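PDB 3D3U: 4-hydroxybutyrate CoA-transferase from Porphyromonas gingivalis, which probably transfers coenzyme A between acyl-CoA and carboxylate substrates such as acetate and 4-hydroxybutyrate. Local coordinates for residues G164-I169 / C289-Y294; K232-H237 / K251-G256; K259-E264 / I301-R306; D305-I310 / R343-S348. All coordinates share one frame; numbering follows the deposited sequence.

Interaction 1. Residues G164-I169 / C289-Y294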
loop_
_atom_site.group_PDB
_atom_site.type_symbol
_atom_site.label_atom_id
_atom_site.label_comp_id
_atom_site.label_asym_id
_atom_site.label_seq_id
_atom_site.Cartn_x
_atom_site.Cartn_y
_atom_site.Cartn_z
ATOM N N GLY A 164 -8.551 -11.333 8.665
ATOM C CA GLY A 164 -8.428 -11.284 10.118
ATOM C C GLY A 164 -7.221 -10.493 10.433
ATOM O O GLY A 164 -6.859 -9.653 9.633
ATOM N N GLY A 165 -6.560 -10.793 11.544
ATOM C CA GLY A 165 -5.601 -9.871 12.108
ATOM C C GLY A 165 -6.336 -8.759 12.837
ATOM O O GLY A 165 -7.484 -8.921 13.267
ATOM N N GLU A 166 -5.722 -7.607 13.010
ATOM C CA GLU A 166 -6.386 -6.547 13.791
ATOM C C GLU A 166 -7.245 -5.756 12.856
ATOM O O GLU A 166 -7.057 -4.539 12.738
ATOM C CB GLU A 166 -5.371 -5.566 14.277
ATOM C CG GLU A 166 -5.179 -5.425 15.730
ATOM C CD GLU A 166 -4.528 -4.071 15.954
ATOM O OE1 GLU A 166 -5.070 -3.005 15.457
ATOM O OE2 GLU A 166 -3.431 -4.079 16.586
ATOM N N ASN A 167 -8.189 -6.441 12.211
ATOM C CA ASN A 167 -8.927 -5.915 11.096
ATOM C C ASN A 167 -10.421 -5.966 11.334
ATOM O O ASN A 167 -11.202 -6.109 10.387
ATOM C CB ASN A 167 -8.634 -6.789 9.888
ATOM C CG ASN A 167 -8.831 -6.047 8.622
ATOM O OD1 ASN A 167 -9.029 -4.789 8.642
ATOM N ND2 ASN A 167 -8.825 -6.783 7.505
ATOM N N LEU A 168 -10.872 -5.890 12.573
ATOM C CA LEU A 168 -12.305 -6.083 12.818
ATOM C C LEU A 168 -12.926 -4.819 13.345
ATOM O O LEU A 168 -12.222 -3.984 13.917
ATOM C CB LEU A 168 -12.545 -7.198 13.818
ATOM C CG LEU A 168 -12.576 -8.622 13.304
ATOM C CD1 LEU A 168 -11.628 -8.844 12.128
ATOM C CD2 LEU A 168 -12.319 -9.588 14.495
ATOM N N ILE A 169 -14.248 -4.718 13.197
ATOM C CA ILE A 169 -14.985 -3.649 13.828
ATOM C C ILE A 169 -16.385 -4.126 14.195
ATOM O O ILE A 169 -17.124 -4.745 13.403
ATOM C CB ILE A 169 -14.972 -2.426 12.883
ATOM C CG1 ILE A 169 -15.259 -1.113 13.604
ATOM C CG2 ILE A 169 -15.859 -2.662 11.580
ATOM C CD1 ILE A 169 -16.626 -0.974 13.955
ATOM N N CYS A 289 -4.683 -8.673 8.184
ATOM C CA CYS A 289 -4.413 -7.270 7.979
ATOM C C CYS A 289 -4.085 -6.557 9.219
ATOM O O CYS A 289 -4.508 -6.948 10.285
ATOM C CB CYS A 289 -5.572 -6.640 7.266
ATOM S SG CYS A 289 -5.548 -7.163 5.517
ATOM N N TYR A 290 -3.275 -5.534 9.079
ATOM C CA TYR A 290 -3.082 -4.605 10.150
ATOM C C TYR A 290 -2.930 -3.220 9.598
ATOM O O TYR A 290 -2.547 -2.990 8.444
ATOM C CB TYR A 290 -1.791 -4.878 10.832
ATOM C CG TYR A 290 -1.735 -6.213 11.451
ATOM C CD1 TYR A 290 -2.061 -6.436 12.824
ATOM C CD2 TYR A 290 -1.351 -7.298 10.675
ATOM C CE1 TYR A 290 -2.012 -7.726 13.370
ATOM C CE2 TYR A 290 -1.297 -8.563 11.196
ATOM C CZ TYR A 290 -1.618 -8.764 12.508
ATOM O OH TYR A 290 -1.517 -10.068 12.827
ATOM N N PRO A 291 -3.167 -2.260 10.444
ATOM C CA PRO A 291 -3.087 -0.892 10.006
ATOM C C PRO A 291 -1.637 -0.499 9.722
ATOM O O PRO A 291 -0.675 -1.186 10.136
ATOM C CB PRO A 291 -3.622 -0.114 11.220
ATOM C CG PRO A 291 -3.769 -1.091 12.405
ATOM C CD PRO A 291 -3.460 -2.426 11.891
ATOM N N VAL A 292 -1.459 0.633 9.059
ATOM C CA VAL A 292 -0.108 1.089 8.742
ATOM C C VAL A 292 0.635 1.719 9.898
ATOM O O VAL A 292 1.878 1.831 9.866
ATOM C CB VAL A 292 -0.174 2.232 7.780
ATOM C CG1 VAL A 292 -0.060 1.732 6.370
ATOM C CG2 VAL A 292 -1.451 3.099 8.050
ATOM N N ASP A 293 -0.089 2.265 10.868
ATOM C CA ASP A 293 0.624 2.919 11.918
ATOM C C ASP A 293 1.298 1.768 12.703
ATOM O O ASP A 293 1.642 1.875 13.864
ATOM C CB ASP A 293 -0.328 3.760 12.768
ATOM C CG ASP A 293 -1.532 2.989 13.206
ATOM O OD1 ASP A 293 -1.247 1.880 13.753
ATOM O OD2 ASP A 293 -2.773 3.343 13.059
ATOM N N TYR A 294 1.462 0.632 12.056
ATOM C CA TYR A 294 2.014 -0.485 12.717
ATOM C C TYR A 294 2.875 -1.165 11.686
ATOM O O TYR A 294 4.098 -1.297 11.879
ATOM C CB TYR A 294 0.889 -1.400 13.163
ATOM C CG TYR A 294 1.331 -2.798 13.586
ATOM C CD1 TYR A 294 1.024 -3.884 12.811
ATOM C CD2 TYR A 294 2.017 -3.035 14.800
ATOM C CE1 TYR A 294 1.395 -5.163 13.186
ATOM C CE2 TYR A 294 2.379 -4.338 15.210
ATOM C CZ TYR A 294 2.074 -5.403 14.383
ATOM O OH TYR A 294 2.409 -6.729 14.674
#

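Interaction 2. Residues K232-H237 / K251-G256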
loop_
_atom_site.group_PDB
_atom_site.type_symbol
_atom_site.label_atom_id
_atom_site.label_comp_id
_atom_site.label_asym_id
_atom_site.label_seq_id
_atom_site.Cartn_x
_atom_site.Cartn_y
_atom_site.Cartn_z
ATOM N N LYS A 232 12.792 -20.980 -1.475
ATOM C CA LYS A 232 12.120 -21.756 -0.454
ATOM C C LYS A 232 11.810 -20.852 0.691
ATOM O O LYS A 232 12.466 -19.818 0.847
ATOM C CB LYS A 232 13.091 -22.821 0.076
ATOM C CG LYS A 232 13.710 -23.772 -1.021
ATOM C CD LYS A 232 12.618 -24.500 -1.910
ATOM C CE LYS A 232 13.157 -25.272 -3.172
ATOM N NZ LYS A 232 11.949 -25.393 -4.071
ATOM N N ASP A 233 10.800 -21.228 1.501
ATOM C CA ASP A 233 10.396 -20.535 2.801
ATOM C C ASP A 233 10.286 -19.019 2.884
ATOM O O ASP A 233 10.635 -18.469 3.885
ATOM C CB ASP A 233 11.269 -21.047 3.936
ATOM C CG ASP A 233 11.221 -22.617 4.038
ATOM O OD1 ASP A 233 10.104 -23.218 3.832
ATOM O OD2 ASP A 233 12.247 -23.344 4.262
ATOM N N LEU A 234 9.779 -18.331 1.867
ATOM C CA LEU A 234 9.842 -16.909 1.945
ATOM C C LEU A 234 8.696 -16.425 2.842
ATOM O O LEU A 234 7.710 -17.173 3.102
ATOM C CB LEU A 234 9.698 -16.386 0.557
ATOM C CG LEU A 234 10.782 -16.604 -0.525
ATOM C CD1 LEU A 234 10.355 -15.722 -1.713
ATOM C CD2 LEU A 234 12.164 -16.160 -0.064
ATOM N N GLY A 235 8.750 -15.199 3.321
ATOM C CA GLY A 235 7.706 -14.773 4.235
ATOM C C GLY A 235 7.226 -13.492 3.663
ATOM O O GLY A 235 7.836 -13.004 2.771
ATOM N N ILE A 236 6.124 -12.914 4.156
ATOM C CA ILE A 236 5.682 -11.590 3.647
ATOM C C ILE A 236 5.413 -10.613 4.785
ATOM O O ILE A 236 4.842 -10.983 5.782
ATOM C CB ILE A 236 4.398 -11.778 2.777
ATOM C CG1 ILE A 236 4.767 -12.567 1.525
ATOM C CG2 ILE A 236 3.679 -10.396 2.363
ATOM C CD1 ILE A 236 5.485 -11.741 0.436
ATOM N N HIS A 237 5.814 -9.372 4.580
ATOM C CA HIS A 237 5.388 -8.323 5.433
ATOM C C HIS A 237 5.400 -6.977 4.608
ATOM O O HIS A 237 6.308 -6.231 4.705
ATOM C CB HIS A 237 6.234 -8.366 6.706
ATOM C CG HIS A 237 5.868 -7.336 7.745
ATOM N ND1 HIS A 237 5.362 -7.677 8.981
ATOM C CD2 HIS A 237 5.995 -5.983 7.754
ATOM C CE1 HIS A 237 5.172 -6.571 9.694
ATOM N NE2 HIS A 237 5.528 -5.531 8.965
ATOM N N LYS A 251 2.144 -21.790 -5.052
ATOM C CA LYS A 251 3.174 -22.742 -5.487
ATOM C C LYS A 251 3.894 -23.311 -4.292
ATOM O O LYS A 251 4.724 -24.140 -4.447
ATOM C CB LYS A 251 4.183 -22.082 -6.437
ATOM C CG LYS A 251 3.663 -21.649 -7.831
ATOM C CD LYS A 251 4.447 -20.416 -8.368
ATOM C CE LYS A 251 4.794 -20.433 -9.868
ATOM N NZ LYS A 251 3.608 -20.767 -10.699
ATOM N N GLY A 252 3.625 -22.867 -3.082
ATOM C CA GLY A 252 4.420 -23.392 -1.928
ATOM C C GLY A 252 5.645 -22.552 -1.497
ATOM O O GLY A 252 6.201 -22.751 -0.424
ATOM N N ILE A 253 6.055 -21.590 -2.319
ATOM C CA ILE A 253 7.156 -20.700 -2.003
ATOM C C ILE A 253 6.903 -19.695 -0.888
ATOM O O ILE A 253 7.747 -19.563 -0.007
ATOM C CB ILE A 253 7.650 -20.035 -3.272
ATOM C CG1 ILE A 253 8.049 -21.126 -4.276
ATOM C CG2 ILE A 253 8.834 -19.160 -3.029
ATOM C CD1 ILE A 253 8.998 -22.356 -3.734
ATOM N N ILE A 254 5.787 -18.983 -0.867
ATOM C CA ILE A 254 5.570 -18.092 0.324
ATOM C C ILE A 254 4.917 -18.846 1.447
ATOM O O ILE A 254 3.817 -19.335 1.255
ATOM C CB ILE A 254 4.733 -16.884 -0.047
ATOM C CG1 ILE A 254 5.661 -15.824 -0.602
ATOM C CG2 ILE A 254 4.153 -16.269 1.141
ATOM C CD1 ILE A 254 5.241 -15.266 -1.811
ATOM N N ASN A 255 5.591 -18.980 2.591
ATOM C CA ASN A 255 5.039 -19.742 3.733
ATOM C C ASN A 255 5.388 -19.174 5.124
ATOM O O ASN A 255 4.860 -19.608 6.171
ATOM C CB ASN A 255 5.363 -21.216 3.662
ATOM C CG ASN A 255 6.895 -21.515 3.639
ATOM O OD1 ASN A 255 7.327 -22.428 2.884
ATOM N ND2 ASN A 255 7.716 -20.801 4.455
ATOM N N GLY A 256 6.272 -18.170 5.121
ATOM C CA GLY A 256 6.773 -17.554 6.346
ATOM C C GLY A 256 6.986 -18.565 7.426
ATOM O O GLY A 256 6.520 -18.352 8.497
HETATM O O HOH W 1 8.707 -23.139 0.507
#

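Interaction 3. Residues K259-E264 / I301-R306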
loop_
_atom_site.group_PDB
_atom_site.type_symbol
_atom_site.label_atom_id
_atom_site.label_comp_id
_atom_site.label_asym_id
_atom_site.label_seq_id
_atom_site.Cartn_x
_atom_site.Cartn_y
_atom_site.Cartn_z
ATOM N N LYS A 259 9.717 -16.600 9.138
ATOM C CA LYS A 259 9.224 -15.382 9.782
ATOM C C LYS A 259 9.550 -15.371 11.308
ATOM O O LYS A 259 9.270 -16.332 11.999
ATOM C CB LYS A 259 7.731 -15.237 9.502
ATOM C CG LYS A 259 7.434 -15.093 8.040
ATOM C CD LYS A 259 6.114 -14.481 7.781
ATOM C CE LYS A 259 5.780 -13.219 8.661
ATOM N NZ LYS A 259 5.640 -11.982 7.904
ATOM N N THR A 260 10.176 -14.331 11.848
ATOM C CA THR A 260 10.218 -14.292 13.304
ATOM C C THR A 260 9.146 -13.390 13.853
ATOM O O THR A 260 9.158 -13.135 15.067
ATOM C CB THR A 260 11.487 -13.777 13.812
ATOM O OG1 THR A 260 11.616 -12.432 13.373
ATOM C CG2 THR A 260 12.613 -14.486 13.161
ATOM N N LEU A 261 8.240 -12.908 12.985
ATOM C CA LEU A 261 7.124 -12.079 13.425
ATOM C C LEU A 261 5.913 -12.469 12.644
ATOM O O LEU A 261 5.948 -12.433 11.409
ATOM C CB LEU A 261 7.396 -10.597 13.182
ATOM C CG LEU A 261 6.356 -9.585 13.664
ATOM C CD1 LEU A 261 6.194 -9.962 15.121
ATOM C CD2 LEU A 261 6.769 -8.078 13.507
ATOM N N HIS A 262 4.828 -12.817 13.340
ATOM C CA HIS A 262 3.633 -13.428 12.713
ATOM C C HIS A 262 3.996 -14.641 11.831
ATOM O O HIS A 262 3.753 -14.680 10.595
ATOM C CB HIS A 262 2.843 -12.378 11.956
ATOM C CG HIS A 262 2.501 -11.185 12.783
ATOM N ND1 HIS A 262 1.682 -11.261 13.895
ATOM C CD2 HIS A 262 2.865 -9.881 12.670
ATOM C CE1 HIS A 262 1.578 -10.059 14.443
ATOM N NE2 HIS A 262 2.276 -9.200 13.713
ATOM N N PRO A 263 4.624 -15.630 12.475
ATOM C CA PRO A 263 5.144 -16.799 11.754
ATOM C C PRO A 263 4.007 -17.522 11.076
ATOM O O PRO A 263 2.908 -17.608 11.618
ATOM C CB PRO A 263 5.743 -17.634 12.850
ATOM C CG PRO A 263 5.048 -17.206 14.031
ATOM C CD PRO A 263 4.868 -15.721 13.919
ATOM N N GLU A 264 4.260 -17.966 9.870
ATOM C CA GLU A 264 3.294 -18.678 9.041
ATOM C C GLU A 264 2.157 -17.853 8.488
ATOM O O GLU A 264 1.145 -18.388 8.175
ATOM C CB GLU A 264 2.795 -19.942 9.716
ATOM C CG GLU A 264 3.929 -20.887 10.009
ATOM C CD GLU A 264 3.469 -22.315 10.331
ATOM O OE1 GLU A 264 2.227 -22.507 10.414
ATOM O OE2 GLU A 264 4.351 -23.254 10.496
ATOM N N ILE A 301 8.518 -3.393 11.553
ATOM C CA ILE A 301 9.289 -3.922 10.433
ATOM C C ILE A 301 10.577 -4.582 10.905
ATOM O O ILE A 301 10.938 -5.739 10.547
ATOM C CB ILE A 301 9.605 -2.831 9.483
ATOM C CG1 ILE A 301 8.319 -2.420 8.731
ATOM C CG2 ILE A 301 10.584 -3.320 8.475
ATOM C CD1 ILE A 301 8.403 -1.051 8.067
ATOM N N GLY A 302 11.262 -3.840 11.757
ATOM C CA GLY A 302 12.518 -4.319 12.222
ATOM C C GLY A 302 12.494 -5.709 12.863
ATOM O O GLY A 302 13.505 -6.426 12.701
ATOM N N LYS A 303 11.426 -6.048 13.634
ATOM C CA LYS A 303 11.354 -7.302 14.358
ATOM C C LYS A 303 11.404 -8.514 13.360
ATOM O O LYS A 303 11.694 -9.651 13.724
ATOM C CB LYS A 303 10.096 -7.405 15.181
ATOM C CG LYS A 303 9.584 -6.160 15.794
ATOM C CD LYS A 303 10.119 -5.913 17.181
ATOM C CE LYS A 303 8.984 -5.404 18.130
ATOM N NZ LYS A 303 8.492 -6.441 19.156
ATOM N N ASN A 304 11.121 -8.293 12.090
ATOM C CA ASN A 304 11.207 -9.369 11.119
ATOM C C ASN A 304 12.618 -9.632 10.563
ATOM O O ASN A 304 13.174 -8.792 9.858
ATOM C CB ASN A 304 10.267 -9.026 10.003
ATOM C CG ASN A 304 9.058 -9.862 9.999
ATOM O OD1 ASN A 304 9.083 -11.170 10.104
ATOM N ND2 ASN A 304 7.956 -9.172 9.765
ATOM N N ASP A 305 13.195 -10.799 10.820
ATOM C CA ASP A 305 14.555 -10.999 10.292
ATOM C C ASP A 305 14.740 -11.211 8.812
ATOM O O ASP A 305 13.813 -11.735 8.074
ATOM C CB ASP A 305 15.230 -12.108 11.010
ATOM C CG ASP A 305 15.382 -11.782 12.416
ATOM O OD1 ASP A 305 16.129 -12.411 13.137
ATOM O OD2 ASP A 305 14.750 -10.834 12.885
ATOM N N ARG A 306 15.928 -10.833 8.347
ATOM C CA ARG A 306 16.158 -11.038 6.928
ATOM C C ARG A 306 15.057 -10.259 6.248
ATOM O O ARG A 306 14.361 -10.781 5.403
ATOM C CB ARG A 306 16.040 -12.553 6.539
ATOM C CG ARG A 306 16.952 -13.389 7.350
ATOM C CD ARG A 306 16.455 -14.773 7.713
ATOM N NE ARG A 306 17.564 -15.345 8.472
ATOM C CZ ARG A 306 18.661 -15.931 7.917
ATOM N NH1 ARG A 306 19.633 -16.387 8.716
ATOM N NH2 ARG A 306 18.783 -16.111 6.576
#

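Interaction 4. Residues D305-I310 / R343-S348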
loop_
_atom_site.group_PDB
_atom_site.type_symbol
_atom_site.label_atom_id
_atom_site.label_comp_id
_atom_site.label_asym_id
_atom_site.label_seq_id
_atom_site.Cartn_x
_atom_site.Cartn_y
_atom_site.Cartn_z
ATOM N N ASP A 305 13.195 -10.799 10.820
ATOM C CA ASP A 305 14.555 -10.999 10.292
ATOM C C ASP A 305 14.740 -11.211 8.812
ATOM O O ASP A 305 13.813 -11.735 8.074
ATOM C CB ASP A 305 15.230 -12.108 11.010
ATOM C CG ASP A 305 15.382 -11.782 12.416
ATOM O OD1 ASP A 305 16.129 -12.411 13.137
ATOM O OD2 ASP A 305 14.750 -10.834 12.885
ATOM N N ARG A 306 15.928 -10.833 8.347
ATOM C CA ARG A 306 16.158 -11.038 6.928
ATOM C C ARG A 306 15.057 -10.259 6.248
ATOM O O ARG A 306 14.361 -10.781 5.403
ATOM C CB ARG A 306 16.040 -12.553 6.539
ATOM C CG ARG A 306 16.952 -13.389 7.350
ATOM C CD ARG A 306 16.455 -14.773 7.713
ATOM N NE ARG A 306 17.564 -15.345 8.472
ATOM C CZ ARG A 306 18.661 -15.931 7.917
ATOM N NH1 ARG A 306 19.633 -16.387 8.716
ATOM N NH2 ARG A 306 18.783 -16.111 6.576
ATOM N N MET A 307 14.812 -9.040 6.662
ATOM C CA MET A 307 13.688 -8.381 6.029
ATOM C C MET A 307 14.263 -7.743 4.829
ATOM O O MET A 307 15.190 -6.944 4.982
ATOM C CB MET A 307 13.124 -7.299 6.898
ATOM C CG MET A 307 12.204 -6.383 6.164
ATOM S SD MET A 307 10.486 -6.941 6.007
ATOM C CE MET A 307 9.908 -6.971 7.704
ATOM N N VAL A 308 13.732 -8.059 3.645
ATOM C CA VAL A 308 14.190 -7.342 2.439
ATOM C C VAL A 308 13.145 -6.530 1.627
ATOM O O VAL A 308 12.285 -7.135 0.951
ATOM C CB VAL A 308 15.142 -8.226 1.519
ATOM C CG1 VAL A 308 15.240 -9.664 2.015
ATOM C CG2 VAL A 308 14.812 -8.017 -0.042
ATOM N N SER A 309 13.244 -5.189 1.653
ATOM C CA SER A 309 12.177 -4.356 1.047
ATOM C C SER A 309 12.616 -4.043 -0.325
ATOM O O SER A 309 13.798 -3.709 -0.512
ATOM C CB SER A 309 11.927 -3.031 1.799
ATOM O OG SER A 309 13.155 -2.580 2.311
ATOM N N ILE A 310 11.690 -4.164 -1.290
ATOM C CA ILE A 310 11.995 -3.705 -2.649
ATOM C C ILE A 310 11.059 -2.647 -3.235
ATOM O O ILE A 310 9.869 -2.968 -3.550
ATOM C CB ILE A 310 12.009 -4.823 -3.606
ATOM C CG1 ILE A 310 12.742 -6.009 -3.029
ATOM C CG2 ILE A 310 12.460 -4.245 -5.045
ATOM C CD1 ILE A 310 12.445 -7.271 -3.781
ATOM N N ARG A 343 14.105 2.201 6.165
ATOM C CA ARG A 343 14.517 2.427 7.547
ATOM C C ARG A 343 14.369 1.115 8.373
ATOM O O ARG A 343 15.252 0.692 9.140
ATOM C CB ARG A 343 13.575 3.532 8.163
ATOM C CG ARG A 343 13.784 5.104 7.887
ATOM C CD ARG A 343 13.095 6.104 8.975
ATOM N NE ARG A 343 13.930 6.339 10.175
ATOM C CZ ARG A 343 15.180 6.884 10.120
ATOM N NH1 ARG A 343 15.966 7.078 11.210
ATOM N NH2 ARG A 343 15.671 7.227 8.914
ATOM N N GLY A 344 13.193 0.513 8.192
ATOM C CA GLY A 344 12.787 -0.617 8.913
ATOM C C GLY A 344 13.526 -1.788 8.388
ATOM O O GLY A 344 13.875 -2.666 9.195
ATOM N N ALA A 345 13.812 -1.853 7.076
ATOM C CA ALA A 345 14.739 -2.929 6.567
ATOM C C ALA A 345 16.120 -2.838 7.192
ATOM O O ALA A 345 16.793 -3.879 7.359
ATOM C CB ALA A 345 14.876 -2.973 5.071
ATOM N N LYS A 346 16.527 -1.620 7.564
ATOM C CA LYS A 346 17.875 -1.401 8.039
ATOM C C LYS A 346 18.007 -1.724 9.477
ATOM O O LYS A 346 19.117 -1.756 9.939
ATOM C CB LYS A 346 18.469 -0.044 7.599
ATOM C CG LYS A 346 18.391 0.076 5.907
ATOM C CD LYS A 346 19.775 0.234 5.261
ATOM C CE LYS A 346 20.773 -0.837 5.801
ATOM N NZ LYS A 346 22.158 -0.270 5.991
ATOM N N ARG A 347 16.897 -2.093 10.135
ATOM C CA ARG A 347 16.908 -2.578 11.524
ATOM C C ARG A 347 16.768 -4.102 11.711
ATOM O O ARG A 347 17.085 -4.579 12.810
ATOM C CB ARG A 347 15.755 -2.018 12.356
ATOM C CG ARG A 347 15.910 -0.754 13.130
ATOM C CD ARG A 347 14.945 0.292 12.625
ATOM N NE ARG A 347 14.847 1.514 13.443
ATOM C CZ ARG A 347 14.751 2.738 12.918
ATOM N NH1 ARG A 347 14.779 2.863 11.568
ATOM N NH2 ARG A 347 14.630 3.801 13.713
ATOM N N SER A 348 16.231 -4.877 10.735
ATOM C CA SER A 348 16.112 -6.339 11.026
ATOM C C SER A 348 17.413 -6.962 10.855
ATOM O O SER A 348 18.130 -6.623 9.961
ATOM C CB SER A 348 15.087 -7.070 10.159
ATOM O OG SER A 348 15.634 -7.790 9.057
#

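Interaction 1. Residues G164-I169 / C289-Y294
G165 and C289 pair as a parallel beta bridge, their CA atoms 5.0 Å apart. One firm backbone bond holds it, from C289 N to G164 O at 2.8 Å, with an N-H...O angle of 166°. A second bond, from E166 N to C289 O at 3.1 Å, is weak and bent. G165 has positive phi, and its CA lies close to C289 O. Just past it, E166 is the centre of an inverse gamma turn, and the chain leaves the pairing there. The short strand 164-165 is an edge strand, within this chain, of a mixed sheet and lies beside strand 287-289. Segment 164-169 belongs to the N-terminal family region and segment 289-294 to the C-terminal one, so the sheet joins the two halves of the chain. The side chains of E166 and N167 both start toward the partner segment. E166 CB rests obliquely on the Y290 ring, 3.7 Å from CD1. Beyond CG the chain of E166 is extended, and it crosses P291 at about a right angle, with OE1 3.8 Å from P291 CG. N167 has CG anti to the backbone N (chi1 -155°). That lays its amide over C289, with ND2 3.3 Å from C289 CB. The same ND2 donates to G136 O. The Y290 ring also meets the H262 ring, their planes at about 30°. P291 is the N-cap residue of helix 292-295.

Interaction 2. Residues K232-H237 / K251-G256
The turn that leaves helix 243-251 is tied here to the start of strand 235-237, with L234 and I254 facing each other in a single backbone bridge. L234 uses both of its backbone polar groups. Its N donates to I253 O at 3.0 Å, nearly along the C=O axis. Its O accepts twice, from N255 N at 2.8 Å and from G256 N at 2.7 Å. The G256 donor is tilted 29° from the carbonyl plane, the N255 donor less. Two N-H groups in succession thus grip one buried carbonyl. G252, with positive phi, is the first residue to break from the helix. The strand, the helix and the next strand, 266-268, form a beta-alpha-beta crossover between neighbouring parallel strands of the mixed sheet, and this contact lies at the far end of its helix. Apolar side chains meet beside the bridge. L234 and I253 lie side by side and point the same way, with L234 CD1 4.0 Å from I253 CG2. I236 and I254 cross at a slant, and I236 CG1 comes 3.8 Å from I254 CG2. I254 also packs on V266 and M248. A water also links the segments: it accepts from D233 N at 3.0 Å and donates to G252 O at 2.7 Å.

Interaction 3. Residues K259-E264 / I301-R306
T260 holds OG1 between its backbone N and carbonyl carbon (chi1 63°), and this rotation aims the hydroxyl at the end of helix 298-303. The oxygen comes 2.8 Å from K303 O. It also accepts a weak bond from D305 N at 3.4 Å. The T260 side chain crosses that of D305 at about a right angle, and T260 CG2 lies 3.9 Å from D305 CG. The L261 side chain leaves trans to its own N (chi1 -176°), which carries CD2 to K303 CB at 3.8 Å. The two side chains cross at a slant. K303 starts toward the loop, but the rest of its chain bends away. The N304 amide comes across L261 at about a right angle, with OD1 3.6 Å from L261 CB. OD1 is also 3.5 Å from L261 N. K259 NZ passes nearby, 4.1 Å from N304 ND2, but its hydrogen-bonding partner is I236 O in the sheet. Both K259 and N304 also touch H237 and T212, which places the contact beside strands 235-237 and 212-215. H262, next along the loop, bonds through NE2 to Y294 OH. T260 OG1 meets backbone groups at the helix end, while N304 brings a side-chain amide to L261. The hydrogen bond from D305 N is weak, so the contact probably relies at least as much on the packing of L261 against K303 and N304.

Interaction 4. Residues D305-I310 / R343-S348
S348 and A345 both point their side chains at strand 307-311, while M307 and S309 point back at them from alternate positions of the strand. This is the end of helix 338-345 packed against the parallel part of the mixed sheet. Strand 307-311, the helix and the neighbouring parallel strand 352-356 make a beta-alpha-beta crossover. A345 CB fits between the two strand residues. It is 3.3 Å from S309 OG and 4.0 Å from M307 O. S309 OG also makes a weak hydrogen bond to F341 O, one turn back in the helix. M307 sets out toward the helix end, its CG swung opposite the main-chain N (chi1 166°). Its chain then bends at the next two torsions and leads away, touching I301 and T212. Its CB stays close to S348, 3.8 Å from the serine CB. V308, between them, faces the other way and packs on I352 and I354. R306 N lies 3.1 Å from S348 OG, at an angle too poor for a bond. The hydroxyl oxygen of S348 is instead the acceptor for M307 N, at 2.8 Å with an N-H...O angle of 154°.

From the N terminus, interaction 1 opens first, at strand 164-165, and closes at 289-294 after the longest loop of the four. Interaction 2 lies wholly within that loop and closes a short one round helix 243-251. Interaction 3 begins soon after, at 259-264, and crosses interaction 1, since its second segment follows 289-294. Interaction 4 starts where interaction 3 ends, sharing D305 and R306, and closes at 343-348. Interactions 1, 2 and 4 reach the same mixed sheet. Interaction 3 touches all the others. It ties loop 259-264 to helices 292-295 and 298-303, and helix 298-303 to the end of helix 338-345. G256 O with E264 N links it to interaction 2.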